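Local coordinates for protein succinate-semialdehyde dehydrogenase (Synechococcus sp., PDB 4ITA) that probably oxidises succinic semialdehyde to succinate with a nicotinamide cofactor, bound in this crystal as NADPH, at residues A[20-23]-A[24-28]; A[49-52]-A[53-57]; A[307-310]-A[311-315]; A[412-416]-A[417-421]. All blocks are in the same frame, centred on the assembly; numbering follows the deposited sequence.

Interaction 1: A[20-23]-A[24-28]; sequences KALT and PAEID
The backbone enters helix 24-41 through Thr23, whose carbonyl O takes the amide of Ile27, with Ile27 N 2.9 Å from Thr23 O, in the first i to i+4 bond of the helix. The threonine side chain serves the same helix end. With chi1 at 65°, OG1 sits between its own backbone N and carbonyl carbon, facing the first turn, and accepts from Glu26 N at 3.1 Å. Glu26 returns the favour: its extended chain runs back past the hydroxyl, with Glu26 CG 3.3 Å from Thr23 OG1, and carries the carboxylate to the amide of the capping residue. There Thr23 N donates to Glu26 OE1 over 3.0 Å in a nearly straight bond (166°), meeting the oxygen from its anti side, somewhat out of the carboxylate plane. This reciprocal pair is a capping box: the threonine hydroxyl serves an amide of the first turn, and the glutamate serves the amide of the capping residue. Just outside it, Leu22 and Ile27 stand in the positions of a hydrophobic staple, Leu22 CB lying 4.0 Å from Ile27 CG1, and both side chains also rest on Ile187. A water draws Lys20 into the cap: it donates to Glu26 OE1 at 2.6 Å and to Ala21 O, and accepts from Lys20 NZ. OE1 is thus gripped by two donors, while Lys20 NZ, 5.0 Å from Glu26 OE1, would probably add electrostatic support without direct contact. Gln191 NE2 binds Leu22 O, and Asp28 forms a salt bridge with Arg200.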
loop_
_atom_site.group_PDB
_atom_site.type_symbol
_atom_site.label_atom_id
_atom_site.label_comp_id
_atom_site.label_asym_id
_atom_site.label_seq_id
_atom_site.Cartn_x
_atom_site.Cartn_y
_atom_site.Cartn_z
ATOM N N LYS A 20 25.378 21.422 -8.594
ATOM C CA LYS A 20 24.239 22.303 -8.777
ATOM C C LYS A 20 22.964 21.466 -8.726
ATOM O O LYS A 20 22.865 20.431 -9.382
ATOM C CB LYS A 20 24.346 23.013 -10.132
ATOM C CG LYS A 20 23.424 24.213 -10.317
ATOM C CD LYS A 20 23.709 24.927 -11.644
ATOM C CE LYS A 20 22.922 26.226 -11.773
ATOM N NZ LYS A 20 21.448 25.993 -11.784
ATOM N N ALA A 21 22.001 21.905 -7.931
ATOM C CA ALA A 21 20.701 21.255 -7.903
ATOM C C ALA A 21 19.953 21.563 -9.188
ATOM O O ALA A 21 20.119 22.634 -9.778
ATOM C CB ALA A 21 19.899 21.723 -6.703
ATOM N N LEU A 22 19.125 20.628 -9.628
ATOM C CA LEU A 22 18.255 20.878 -10.771
ATOM C C LEU A 22 17.251 21.968 -10.447
ATOM O O LEU A 22 16.813 22.104 -9.303
ATOM C CB LEU A 22 17.469 19.620 -11.126
ATOM C CG LEU A 22 18.253 18.381 -11.546
ATOM C CD1 LEU A 22 17.269 17.281 -11.903
ATOM C CD2 LEU A 22 19.209 18.682 -12.706
ATOM N N THR A 23 16.871 22.740 -11.454
ATOM C CA THR A 23 15.755 23.664 -11.306
ATOM C C THR A 23 14.432 22.930 -11.524
ATOM O O THR A 23 14.407 21.837 -12.099
ATOM C CB THR A 23 15.830 24.786 -12.346
ATOM O OG1 THR A 23 15.670 24.210 -13.649
ATOM C CG2 THR A 23 17.161 25.534 -12.260
ATOM N N PRO A 24 13.317 23.525 -11.084
ATOM C CA PRO A 24 12.010 22.949 -11.413
ATOM C C PRO A 24 11.791 22.678 -12.907
ATOM O O PRO A 24 11.199 21.650 -13.251
ATOM C CB PRO A 24 11.034 24.004 -10.891
ATOM C CG PRO A 24 11.732 24.546 -9.695
ATOM C CD PRO A 24 13.204 24.578 -10.056
ATOM N N ALA A 25 12.262 23.562 -13.781
ATOM C CA ALA A 25 12.137 23.321 -15.216
ATOM C C ALA A 25 12.935 22.087 -15.651
ATOM O O ALA A 25 12.478 21.293 -16.485
ATOM C CB ALA A 25 12.577 24.551 -16.004
ATOM N N GLU A 26 14.129 21.920 -15.082
ATOM C CA GLU A 26 14.952 20.753 -15.390
ATOM C C GLU A 26 14.319 19.465 -14.865
ATOM O O GLU A 26 14.374 18.424 -15.533
ATOM C CB GLU A 26 16.368 20.946 -14.843
ATOM C CG GLU A 26 17.119 22.030 -15.608
ATOM C CD GLU A 26 18.467 22.387 -15.022
ATOM O OE1 GLU A 26 18.646 22.332 -13.787
ATOM O OE2 GLU A 26 19.363 22.745 -15.814
ATOM N N ILE A 27 13.710 19.531 -13.681
ATOM C CA ILE A 27 12.986 18.384 -13.139
ATOM C C ILE A 27 11.830 18.019 -14.068
ATOM O O ILE A 27 11.640 16.846 -14.410
ATOM C CB ILE A 27 12.458 18.671 -11.722
ATOM C CG1 ILE A 27 13.622 18.801 -10.742
ATOM C CG2 ILE A 27 11.501 17.573 -11.260
ATOM C CD1 ILE A 27 13.213 19.359 -9.396
ATOM N N ASP A 28 11.078 19.025 -14.498
ATOM C CA ASP A 28 9.972 18.817 -15.421
ATOM C C ASP A 28 10.423 18.131 -16.708
ATOM O O ASP A 28 9.756 17.216 -17.192
ATOM C CB ASP A 28 9.295 20.152 -15.741
ATOM C CG ASP A 28 8.063 19.980 -16.589
ATOM O OD1 ASP A 28 7.015 19.609 -16.025
ATOM O OD2 ASP A 28 8.149 20.209 -17.817
HETATM O O HOH W 1 20.771 23.068 -12.455
#

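Interaction 2: A[49-52]-A[53-57]; sequences RRQW and LENAA. With EDO (1,2-ethanediol), chain S.
Helix 46-62 is joined here turn to turn, Arg49 O receiving Leu53 N at 2.9 Å and Gln51 O receiving Asn55 N at 2.8 Å, with the carbonyls of Arg50 and Trp52 taking the amides of Glu54 and Ala56 in the same way. Arg50 and Glu54 lie side by side and point the same way, yet they meet through carbon: Arg50 CG is 3.9 Å from Glu54 CD. The arginine then bends at chi3 (-59°), sending its guanidinium to Ala97 O and Glu101 on helix 79-103, and Arg50 NE stays 5.3 Å from Glu54 OE2. Such an i, i+4 couple of opposite charges is familiar on helices, but here the neighbouring helix takes the arginine. Gln51 and Asn55 also run alongside, their amide planes almost perpendicular, and Asn55 ND2 is engaged by Ala175 O. Leu53 and Ala56 set this helix against helices 79-103, 137-149 and 162-175. Arg49 reaches away along an extended chain to Thr44 and to Met148 O, and NH1 donates almost straight (175°) to O2 of an ethanediol, probably from the crystallisation liquor, with Arg49 NH1 2.8 Å from that O2 at the guanidinium edge. A leucine in place of Arg49 would probably leave Met148 O and Thr44 OG1 without this donor and end the cation-pi contact with Phe46.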
loop_
_atom_site.group_PDB
_atom_site.type_symbol
_atom_site.label_atom_id
_atom_site.label_comp_id
_atom_site.label_asym_id
_atom_site.label_seq_id
_atom_site.Cartn_x
_atom_site.Cartn_y
_atom_site.Cartn_z
ATOM N N ARG A 49 14.812 -6.737 -20.769
ATOM C CA ARG A 49 14.975 -6.202 -19.418
ATOM C C ARG A 49 15.956 -7.052 -18.634
ATOM O O ARG A 49 16.801 -6.533 -17.913
ATOM C CB ARG A 49 13.634 -6.156 -18.691
ATOM C CG ARG A 49 12.579 -5.336 -19.406
ATOM C CD ARG A 49 11.257 -5.433 -18.681
ATOM N NE ARG A 49 10.174 -4.989 -19.543
ATOM C CZ ARG A 49 8.889 -5.130 -19.254
ATOM N NH1 ARG A 49 8.513 -5.687 -18.114
ATOM N NH2 ARG A 49 7.982 -4.705 -20.119
ATOM N N ARG A 50 15.847 -8.369 -18.800
ATOM C CA ARG A 50 16.731 -9.318 -18.139
ATOM C C ARG A 50 18.179 -9.148 -18.575
ATOM O O ARG A 50 19.092 -9.188 -17.753
ATOM C CB ARG A 50 16.259 -10.741 -18.448
ATOM C CG ARG A 50 17.104 -11.831 -17.833
ATOM C CD ARG A 50 16.548 -13.216 -18.145
ATOM N NE ARG A 50 15.177 -13.376 -17.655
ATOM C CZ ARG A 50 14.102 -13.465 -18.437
ATOM N NH1 ARG A 50 12.902 -13.594 -17.893
ATOM N NH2 ARG A 50 14.225 -13.430 -19.761
ATOM N N GLN A 51 18.388 -8.958 -19.872
ATOM C CA GLN A 51 19.731 -8.713 -20.393
ATOM C C GLN A 51 20.352 -7.470 -19.760
ATOM O O GLN A 51 21.494 -7.491 -19.291
ATOM C CB GLN A 51 19.682 -8.537 -21.910
ATOM C CG GLN A 51 21.021 -8.136 -22.490
ATOM C CD GLN A 51 20.914 -7.574 -23.896
ATOM O OE1 GLN A 51 19.840 -7.572 -24.509
ATOM N NE2 GLN A 51 22.037 -7.096 -24.422
ATOM N N TRP A 52 19.595 -6.383 -19.730
ATOM C CA TRP A 52 20.120 -5.137 -19.185
ATOM C C TRP A 52 20.374 -5.273 -17.681
ATOM O O TRP A 52 21.402 -4.812 -17.178
ATOM C CB TRP A 52 19.192 -3.972 -19.540
ATOM C CG TRP A 52 19.051 -3.790 -21.037
ATOM C CD1 TRP A 52 20.024 -3.983 -21.986
ATOM C CD2 TRP A 52 17.868 -3.410 -21.756
ATOM N NE1 TRP A 52 19.516 -3.739 -23.243
ATOM C CE2 TRP A 52 18.197 -3.386 -23.128
ATOM C CE3 TRP A 52 16.559 -3.094 -21.370
ATOM C CZ2 TRP A 52 17.263 -3.064 -24.115
ATOM C CZ3 TRP A 52 15.633 -2.767 -22.353
ATOM C CH2 TRP A 52 15.990 -2.752 -23.707
ATOM N N LEU A 53 19.479 -5.959 -16.970
ATOM C CA LEU A 53 19.666 -6.174 -15.536
ATOM C C LEU A 53 20.895 -7.030 -15.247
ATOM O O LEU A 53 21.661 -6.745 -14.326
ATOM C CB LEU A 53 18.432 -6.830 -14.928
ATOM C CG LEU A 53 17.555 -6.003 -14.003
ATOM C CD1 LEU A 53 16.570 -6.918 -13.293
ATOM C CD2 LEU A 53 18.400 -5.228 -13.000
ATOM N N GLU A 54 21.089 -8.075 -16.045
ATOM C CA GLU A 54 22.257 -8.934 -15.873
ATOM C C GLU A 54 23.542 -8.212 -16.250
ATOM O O GLU A 54 24.583 -8.428 -15.636
ATOM C CB GLU A 54 22.089 -10.260 -16.631
ATOM C CG GLU A 54 21.022 -11.127 -15.977
ATOM C CD GLU A 54 20.778 -12.461 -16.660
ATOM O OE1 GLU A 54 21.108 -12.602 -17.856
ATOM O OE2 GLU A 54 20.240 -13.368 -15.982
ATOM N N ASN A 55 23.467 -7.329 -17.242
ATOM C CA ASN A 55 24.610 -6.492 -17.577
ATOM C C ASN A 55 24.987 -5.583 -16.407
ATOM O O ASN A 55 26.166 -5.398 -16.117
ATOM C CB ASN A 55 24.340 -5.634 -18.816
ATOM C CG ASN A 55 24.449 -6.404 -20.106
ATOM O OD1 ASN A 55 24.871 -7.559 -20.140
ATOM N ND2 ASN A 55 24.071 -5.751 -21.195
ATOM N N ALA A 56 23.978 -5.015 -15.746
ATOM C CA ALA A 56 24.207 -4.170 -14.573
ATOM C C ALA A 56 24.891 -4.962 -13.461
ATOM O O ALA A 56 25.846 -4.480 -12.848
ATOM C CB ALA A 56 22.899 -3.569 -14.077
ATOM N N ALA A 57 24.412 -6.182 -13.223
ATOM C CA ALA A 57 25.046 -7.072 -12.250
ATOM C C ALA A 57 26.513 -7.310 -12.588
ATOM O O ALA A 57 27.377 -7.235 -11.719
ATOM C CB ALA A 57 24.302 -8.394 -12.156
HETATM C C1 EDO S . 5.141 -4.278 -19.301
HETATM O O1 EDO S . 3.897 -3.917 -19.926
HETATM C C2 EDO S . 5.164 -5.718 -18.795
HETATM O O2 EDO S . 5.787 -5.808 -17.501
#

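Interaction 3: A[307-310]-A[311-315]; sequences ATEG and ILQDI
Gln313 leans back over Glu309, one helical turn earlier. Its CB starts beside Glu309 O, and CG, anti to its own carbonyl carbon, comes closer still, Gln313 CG lying 3.2 Å from Glu309 O. CD continues toward the glutamate's methylene, and there the amide divides: OE1 heads for Gly310 CA, while NE2 settles against the glutamate chain, with Gln313 NE2 3.6 Å from Glu309 CG. The carboxylate is a little farther away, Glu309 OE2 standing 3.8 Å from Gln313 NE2, and its plane is turned 65° from that of the amide, so the two chains cross in loose contact on an exposed side of the helix. Their backbones are joined more firmly, Gln313 N donating to Glu309 O at 2.8 Å. All this belongs to the first turns of helix 309-325, which Thr308 opens as N-cap. With chi1 at 75°, its hydroxyl is swung in front of the turn, and Thr308 OG1 accepts from Ile311 N at 3.0 Å in a nearly straight bond (166°). The same oxygen touches the isoleucine side chain, Thr308 OG1 being 3.3 Å from Ile311 CG1. Ile311 packs on Trp132 and comes within about 4 Å of the bound NADPH at the nearest atoms, which places the capped end beside the cofactor. Farther along, Asp314 folds against the carbonyl of Gly310, with Asp314 CG 3.1 Å from Gly310 O, while the backbone N of Asp314 donates to that same oxygen. The negative charge of Glu309, in the first turn, probably interacts favourably with the helix dipole.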
loop_
_atom_site.group_PDB
_atom_site.type_symbol
_atom_site.label_atom_id
_atom_site.label_comp_id
_atom_site.label_asym_id
_atom_site.label_seq_id
_atom_site.Cartn_x
_atom_site.Cartn_y
_atom_site.Cartn_z
ATOM N N ALA A 307 28.568 9.297 9.174
ATOM C CA ALA A 307 28.524 9.861 7.825
ATOM C C ALA A 307 28.516 11.380 7.778
ATOM O O ALA A 307 28.988 11.966 6.805
ATOM C CB ALA A 307 27.350 9.323 7.061
ATOM N N THR A 308 27.942 12.022 8.791
ATOM C CA THR A 308 27.778 13.476 8.762
ATOM C C THR A 308 28.013 14.093 10.131
ATOM O O THR A 308 27.920 13.416 11.155
ATOM C CB THR A 308 26.357 13.907 8.305
ATOM O OG1 THR A 308 25.422 13.683 9.364
ATOM C CG2 THR A 308 25.902 13.163 7.043
ATOM N N GLU A 309 28.303 15.389 10.154
ATOM C CA GLU A 309 28.454 16.085 11.430
ATOM C C GLU A 309 27.143 16.092 12.215
ATOM O O GLU A 309 27.148 16.027 13.447
ATOM C CB GLU A 309 28.975 17.509 11.223
ATOM C CG GLU A 309 29.299 18.242 12.532
ATOM C CD GLU A 309 30.330 19.348 12.362
ATOM O OE1 GLU A 309 30.795 19.565 11.225
ATOM O OE2 GLU A 309 30.683 19.990 13.373
ATOM N N GLY A 310 26.022 16.149 11.500
ATOM C CA GLY A 310 24.711 16.120 12.121
ATOM C C GLY A 310 24.433 14.845 12.891
ATOM O O GLY A 310 23.907 14.884 14.003
ATOM N N ILE A 311 24.774 13.703 12.304
ATOM C CA ILE A 311 24.616 12.426 12.988
ATOM C C ILE A 311 25.498 12.382 14.233
ATOM O O ILE A 311 25.060 11.943 15.305
ATOM C CB ILE A 311 24.966 11.236 12.066
ATOM C CG1 ILE A 311 23.974 11.158 10.906
ATOM C CG2 ILE A 311 24.965 9.933 12.855
ATOM C CD1 ILE A 311 22.561 10.832 11.346
ATOM N N LEU A 312 26.736 12.846 14.089
ATOM C CA LEU A 312 27.657 12.914 15.215
ATOM C C LEU A 312 27.101 13.786 16.342
ATOM O O LEU A 312 27.139 13.400 17.515
ATOM C CB LEU A 312 29.022 13.426 14.755
ATOM C CG LEU A 312 30.074 13.560 15.864
ATOM C CD1 LEU A 312 30.394 12.212 16.488
ATOM C CD2 LEU A 312 31.339 14.227 15.347
ATOM N N GLN A 313 26.571 14.954 15.990
ATOM C CA GLN A 313 25.990 15.845 16.990
ATOM C C GLN A 313 24.792 15.196 17.667
ATOM O O GLN A 313 24.636 15.276 18.890
ATOM C CB GLN A 313 25.575 17.175 16.356
ATOM C CG GLN A 313 26.736 18.041 15.926
ATOM C CD GLN A 313 26.294 19.186 15.046
ATOM O OE1 GLN A 313 25.159 19.211 14.566
ATOM N NE2 GLN A 313 27.189 20.141 14.824
ATOM N N ASP A 314 23.947 14.549 16.872
ATOM C CA ASP A 314 22.745 13.922 17.406
ATOM C C ASP A 314 23.059 12.793 18.392
ATOM O O ASP A 314 22.525 12.778 19.505
ATOM C CB ASP A 314 21.827 13.422 16.283
ATOM C CG ASP A 314 21.165 14.550 15.513
ATOM O OD1 ASP A 314 21.176 15.706 15.987
ATOM O OD2 ASP A 314 20.622 14.268 14.426
ATOM N N ILE A 315 23.913 11.849 18.006
ATOM C CA ILE A 315 24.218 10.752 18.928
ATOM C C ILE A 315 24.934 11.261 20.182
ATOM O O ILE A 315 24.691 10.765 21.285
ATOM C CB ILE A 315 25.017 9.591 18.260
ATOM C CG1 ILE A 315 25.129 8.390 19.215
ATOM C CG2 ILE A 315 26.410 10.044 17.821
ATOM C CD1 ILE A 315 23.813 7.666 19.496
#

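Interaction 4: A[412-416]-A[417-421]; sequences AVFIN and GMVKS. With EDO (1,2-ethanediol), chain R.
With CG of Phe414 anti to its carbonyl carbon (chi1 -82°), the ring is turned toward the returning chain, where Val419 CA lies over its centre. Val419 CA stands 3.8 Å from the ring centroid and only 11° off the normal, a CH-pi contact over the face, and Lys420 N covers the same face nearer the rim. The valine side chain crosses the phenylalanine at about a right angle, Val419 CG2 touching Phe414 CD1 at 3.9 Å. Carbonyl oxygens gather round the ring: Met418 O is 3.2 Å from Phe414 CD2 and approaches obliquely, while Lys420 O is 3.4 Å from Phe414 CZ. The turn at Asn416 that makes this return possible is tied by Asn416 OD1 to Thr395 N. Ring stacking joins Phe414 to Trp454 of the second subunit, so an alanine here would probably open a gap beneath Val419 and leave that tryptophan without its stacking partner. Strand 412-415, at the edge of its sheet within the chain, pairs in parallel with a strand of the second subunit, the intersubunit sheet extension characteristic of aldehyde dehydrogenase dimers.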
loop_
_atom_site.group_PDB
_atom_site.type_symbol
_atom_site.label_atom_id
_atom_site.label_comp_id
_atom_site.label_asym_id
_atom_site.label_seq_id
_atom_site.Cartn_x
_atom_site.Cartn_y
_atom_site.Cartn_z
ATOM N N ALA A 412 10.333 -8.707 10.815
ATOM C CA ALA A 412 11.218 -9.852 10.647
ATOM C C ALA A 412 11.691 -10.343 11.998
ATOM O O ALA A 412 12.068 -9.540 12.853
ATOM C CB ALA A 412 12.402 -9.486 9.781
ATOM N N VAL A 413 11.659 -11.660 12.192
ATOM C CA VAL A 413 12.182 -12.270 13.404
ATOM C C VAL A 413 13.206 -13.330 13.028
ATOM O O VAL A 413 12.895 -14.288 12.303
ATOM C CB VAL A 413 11.078 -12.901 14.268
ATOM C CG1 VAL A 413 11.682 -13.558 15.505
ATOM C CG2 VAL A 413 10.047 -11.861 14.678
ATOM N N PHE A 414 14.429 -13.141 13.519
ATOM C CA PHE A 414 15.515 -14.091 13.302
ATOM C C PHE A 414 15.844 -14.800 14.604
ATOM O O PHE A 414 16.047 -14.158 15.636
ATOM C CB PHE A 414 16.764 -13.382 12.765
ATOM C CG PHE A 414 16.736 -13.130 11.277
ATOM C CD1 PHE A 414 15.698 -12.412 10.687
ATOM C CD2 PHE A 414 17.761 -13.607 10.467
ATOM C CE1 PHE A 414 15.684 -12.173 9.318
ATOM C CE2 PHE A 414 17.755 -13.372 9.099
ATOM C CZ PHE A 414 16.715 -12.664 8.519
ATOM N N ILE A 415 15.872 -16.127 14.559
ATOM C CA ILE A 415 16.206 -16.938 15.722
ATOM C C ILE A 415 17.619 -17.508 15.558
ATOM O O ILE A 415 17.907 -18.208 14.585
ATOM C CB ILE A 415 15.192 -18.081 15.931
ATOM C CG1 ILE A 415 13.763 -17.537 16.085
ATOM C CG2 ILE A 415 15.589 -18.949 17.123
ATOM C CD1 ILE A 415 13.557 -16.641 17.299
ATOM N N ASN A 416 18.494 -17.185 16.513
ATOM C CA ASN A 416 19.887 -17.640 16.517
ATOM C C ASN A 416 20.683 -17.136 15.315
ATOM O O ASN A 416 21.585 -17.817 14.813
ATOM C CB ASN A 416 19.979 -19.170 16.658
ATOM C CG ASN A 416 19.427 -19.668 17.981
ATOM O OD1 ASN A 416 19.473 -18.962 18.991
ATOM N ND2 ASN A 416 18.892 -20.881 17.979
ATOM N N GLY A 417 20.334 -15.939 14.859
ATOM C CA GLY A 417 21.116 -15.234 13.863
ATOM C C GLY A 417 20.765 -13.763 13.898
ATOM O O GLY A 417 19.723 -13.394 14.438
ATOM N N MET A 418 21.621 -12.923 13.328
ATOM C CA MET A 418 21.302 -11.507 13.200
ATOM C C MET A 418 20.354 -11.270 12.037
ATOM O O MET A 418 20.396 -11.972 11.025
ATOM C CB MET A 418 22.566 -10.645 13.031
ATOM C CG MET A 418 23.484 -11.006 11.854
ATOM S SD MET A 418 24.935 -9.889 11.662
ATOM C CE MET A 418 24.127 -8.555 10.807
ATOM N N VAL A 419 19.495 -10.272 12.181
ATOM C CA VAL A 419 18.616 -9.880 11.092
ATOM C C VAL A 419 19.464 -9.411 9.914
ATOM O O VAL A 419 20.418 -8.645 10.089
ATOM C CB VAL A 419 17.651 -8.760 11.543
ATOM C CG1 VAL A 419 16.747 -8.319 10.404
ATOM C CG2 VAL A 419 16.809 -9.225 12.719
ATOM N N LYS A 420 19.128 -9.899 8.723
ATOM C CA LYS A 420 19.786 -9.487 7.487
ATOM C C LYS A 420 18.728 -9.400 6.407
ATOM O O LYS A 420 17.711 -10.089 6.469
ATOM C CB LYS A 420 20.845 -10.504 7.047
ATOM C CG LYS A 420 22.032 -10.670 7.979
ATOM C CD LYS A 420 23.073 -11.606 7.367
ATOM C CE LYS A 420 24.127 -11.998 8.380
ATOM N NZ LYS A 420 25.078 -13.006 7.817
ATOM N N SER A 421 18.963 -8.564 5.406
ATOM C CA SER A 421 18.118 -8.604 4.221
ATOM C C SER A 421 18.699 -9.592 3.205
ATOM O O SER A 421 19.911 -9.806 3.134
ATOM C CB SER A 421 17.946 -7.214 3.620
ATOM O OG SER A 421 19.193 -6.632 3.319
HETATM C C1 EDO R . 20.597 -3.409 5.220
HETATM O O1 EDO R . 20.460 -4.753 4.751
HETATM C C2 EDO R . 19.216 -2.772 5.313
HETATM O O2 EDO R . 18.635 -2.679 4.003
#

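Two of the four contacts, interactions 1 and 3, are surface helix starts, each with a threonine N-cap; in interaction 1 a glutamate answers the cap, whereas in interaction 3 the third helix position is an isoleucine facing the cofactor. Interaction 2 is mid-helix and partly buried, its arginines and asparagine bonding to other parts of the chain; helices 24-41 and 46-62 follow each other, yet the nearest atoms of interactions 1 and 2 are about 21 Å apart. Interaction 4 is buried and has no hydrogen bond between its segments, relying on an aromatic face at the subunit boundary. Its centre lies 42 Å from that of interaction 1, across the chain's centre.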